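Local coordinates for N-(5'-phosphoribosyl)anthranilate isomerase (Thermococcus kodakarensis, PDB 5LHF), which catalyses the isomerisation of N-(5-phospho-beta-D-ribosyl)anthranilate to 1-(2-carboxyphenylamino)-1-deoxy-D-ribulose 5-phosphate, the third of five steps from chorismate to tryptophan, at residues F105-R109 and L135-V139. Sequence-based numbering, arbitrary orientation.
Sequences FMVPR and LDTGV
Val107 and Asp136 meet where two neighbouring parallel strands of the TIM barrel, 100-106 and 132-136, run out at their C-terminal ends, the end of the barrel that carries the active site in this fold. The strands belong to one beta-alpha-beta unit, with helix 114-126 between them. Their last regular rung is a nearly straight bond from Asp136 N to Phe105 O, 2.9 Å with an N-H...O angle of 174°. One step on, the chains spread: Val107 N reaches Asp136 O only weakly, at 3.5 Å, and a water at 2.7 Å from Asp136 O donates to that carbonyl while weakly accepting from Val107 N. With CG1 of Val107 trans to its backbone N (chi1 -178°), the other methyl, CG2, is left to lie over the Asp136 carbonyl, 3.6 Å from the O, and against CG2 of Thr137 at 4.1 Å. Val149 of helix 143-156 also packs on Val107, while Thr137 OG1 turns to the next strand and bonds Ala162 O. Past the strand ends, Arg109 bridges the two loops. Its chain, extended from CG to NE, carries the guanidinium to Val139, and a salt bridge from NH2 to Asp146, whose OD2 also accepts from Gly138 N, ties it to helix 143-156. Val139 O lies 6° out of the guanidinium plane, taking a 2.8 Å bond from Arg109 NH2 and a weak one from NH1 at 3.3 Å.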
ATOM      1  N   PHE A 105       1.258   6.830  -4.410  1.00 15.78           N
ATOM      2  CA  PHE A 105       1.545   7.633  -5.592  1.00 16.35           C
ATOM      3  C   PHE A 105       1.577   6.737  -6.820  1.00 22.30           C
ATOM      4  O   PHE A 105       2.224   5.686  -6.806  1.00 17.63           O
ATOM      5  CB  PHE A 105       2.896   8.357  -5.474  1.00 20.91           C
ATOM      6  CG  PHE A 105       2.946   9.389  -4.389  1.00 20.46           C
ATOM      7  CD1 PHE A 105       2.581  10.703  -4.645  1.00 22.91           C
ATOM      8  CD2 PHE A 105       3.356   9.047  -3.111  1.00 24.35           C
ATOM      9  CE1 PHE A 105       2.627  11.656  -3.641  1.00 25.85           C
ATOM     10  CE2 PHE A 105       3.408   9.998  -2.106  1.00 26.23           C
ATOM     11  CZ  PHE A 105       3.044  11.307  -2.375  1.00 28.49           C
ATOM     12  N   MET A 106       0.907   7.160  -7.885  1.00 22.17           N
ATOM     13  CA  MET A 106       1.072   6.483  -9.162  1.00 26.24           C
ATOM     14  C   MET A 106       2.439   6.825  -9.747  1.00 26.66           C
ATOM     15  O   MET A 106       2.941   7.942  -9.589  1.00 23.01           O
ATOM     16  CB  MET A 106      -0.036   6.885 -10.136  1.00 41.10           C
ATOM     17  CG  MET A 106      -1.424   6.380  -9.764  1.00 59.49           C
ATOM     18  SD  MET A 106      -2.704   6.943 -10.912  1.00 74.03           S
ATOM     19  CE  MET A 106      -2.571   8.722 -10.720  1.00 71.08           C
ATOM     20  N   VAL A 107       3.057   5.849 -10.399  1.00 27.09           N
ATOM     21  CA  VAL A 107       4.345   6.097 -11.044  1.00 27.42           C
ATOM     22  C   VAL A 107       4.084   6.712 -12.416  1.00 33.42           C
ATOM     23  O   VAL A 107       3.531   6.040 -13.300  1.00 37.30           O
ATOM     24  CB  VAL A 107       5.173   4.810 -11.156  1.00 26.93           C
ATOM     25  CG1 VAL A 107       6.521   5.121 -11.775  1.00 23.87           C
ATOM     26  CG2 VAL A 107       5.322   4.159  -9.791  1.00 28.44           C
ATOM     27  N   PRO A 108       4.451   7.974 -12.636  1.00 28.26           N
ATOM     28  CA  PRO A 108       4.138   8.622 -13.915  1.00 29.62           C
ATOM     29  C   PRO A 108       4.878   7.978 -15.077  1.00 30.15           C
ATOM     30  O   PRO A 108       5.975   7.435 -14.924  1.00 22.97           O
ATOM     31  CB  PRO A 108       4.602  10.072 -13.707  1.00 34.97           C
ATOM     32  CG  PRO A 108       4.778  10.235 -12.225  1.00 30.48           C
ATOM     33  CD  PRO A 108       5.142   8.881 -11.704  1.00 26.68           C
ATOM     34  N   ARG A 109       4.267   8.058 -16.256  1.00 27.42           N
ATOM     35  CA  ARG A 109       4.867   7.579 -17.497  1.00 29.25           C
ATOM     36  C   ARG A 109       4.840   8.682 -18.547  1.00 40.09           C
ATOM     37  O   ARG A 109       4.385   8.492 -19.676  1.00 42.13           O
ATOM     38  CB  ARG A 109       4.152   6.333 -18.013  1.00 29.12           C
ATOM     39  CG  ARG A 109       4.431   5.055 -17.212  1.00 28.81           C
ATOM     40  CD  ARG A 109       3.526   3.930 -17.700  1.00 27.34           C
ATOM     41  NE  ARG A 109       3.721   2.685 -16.969  1.00 28.43           N
ATOM     42  CZ  ARG A 109       3.155   1.534 -17.311  1.00 25.26           C
ATOM     43  NH1 ARG A 109       2.360   1.480 -18.373  1.00 25.69           N
ATOM     44  NH2 ARG A 109       3.387   0.436 -16.599  1.00 24.39           N
ATOM     45  N   LEU A 135       4.598   3.380  -3.617  1.00 18.19           N
ATOM     46  CA  LEU A 135       4.694   3.604  -5.056  1.00 13.21           C
ATOM     47  C   LEU A 135       3.905   2.504  -5.758  1.00 17.53           C
ATOM     48  O   LEU A 135       4.277   1.326  -5.700  1.00 18.67           O
ATOM     49  CB  LEU A 135       6.155   3.631  -5.525  1.00 13.56           C
ATOM     50  CG  LEU A 135       7.055   4.752  -4.990  1.00 21.47           C
ATOM     51  CD1 LEU A 135       8.438   4.760  -5.663  1.00 17.71           C
ATOM     52  CD2 LEU A 135       6.379   6.100  -5.149  1.00 18.98           C
ATOM     53  N   ASP A 136       2.829   2.888  -6.432  1.00 17.39           N
ATOM     54  CA  ASP A 136       1.929   1.943  -7.090  1.00 16.99           C
ATOM     55  C   ASP A 136       2.320   1.823  -8.564  1.00 21.42           C
ATOM     56  O   ASP A 136       2.017   2.708  -9.367  1.00 25.63           O
ATOM     57  CB  ASP A 136       0.488   2.413  -6.926  1.00 21.84           C
ATOM     58  CG  ASP A 136      -0.515   1.373  -7.363  1.00 33.41           C
ATOM     59  OD1 ASP A 136      -1.631   1.765  -7.739  1.00 33.29           O
ATOM     60  OD2 ASP A 136      -0.192   0.165  -7.339  1.00 34.53           O
ATOM     61  N   THR A 137       2.962   0.714  -8.926  1.00 25.45           N
ATOM     62  CA  THR A 137       3.468   0.497 -10.278  1.00 28.87           C
ATOM     63  C   THR A 137       2.389  -0.086 -11.194  1.00 32.28           C
ATOM     64  O   THR A 137       1.455  -0.752 -10.746  1.00 29.67           O
ATOM     65  CB  THR A 137       4.677  -0.437 -10.254  1.00 31.35           C
ATOM     66  OG1 THR A 137       4.278  -1.720  -9.760  1.00 39.12           O
ATOM     67  CG2 THR A 137       5.761   0.123  -9.352  1.00 39.30           C
ATOM     68  N   GLY A 138       2.548   0.154 -12.498  1.00 33.05           N
ATOM     69  CA  GLY A 138       1.553  -0.207 -13.492  1.00 36.91           C
ATOM     70  C   GLY A 138       1.841  -1.519 -14.201  1.00 41.15           C
ATOM     71  O   GLY A 138       2.673  -2.326 -13.768  1.00 39.01           O
ATOM     72  N   VAL A 139       1.154  -1.726 -15.331  1.00 33.97           N
ATOM     73  CA  VAL A 139       1.185  -3.012 -16.031  1.00 34.81           C
ATOM     74  C   VAL A 139       1.772  -2.881 -17.432  1.00 31.09           C
ATOM     75  O   VAL A 139       2.252  -1.814 -17.822  1.00 23.44           O
ATOM     76  CB  VAL A 139      -0.224  -3.630 -16.095  1.00 31.87           C
ATOM     77  CG1 VAL A 139      -0.736  -3.883 -14.691  1.00 22.72           C
ATOM     78  CG2 VAL A 139      -1.189  -2.714 -16.885  1.00 27.91           C
TER
HETATM   79  O   HOH W   1       1.045   3.485 -11.750  1.00 28.67           O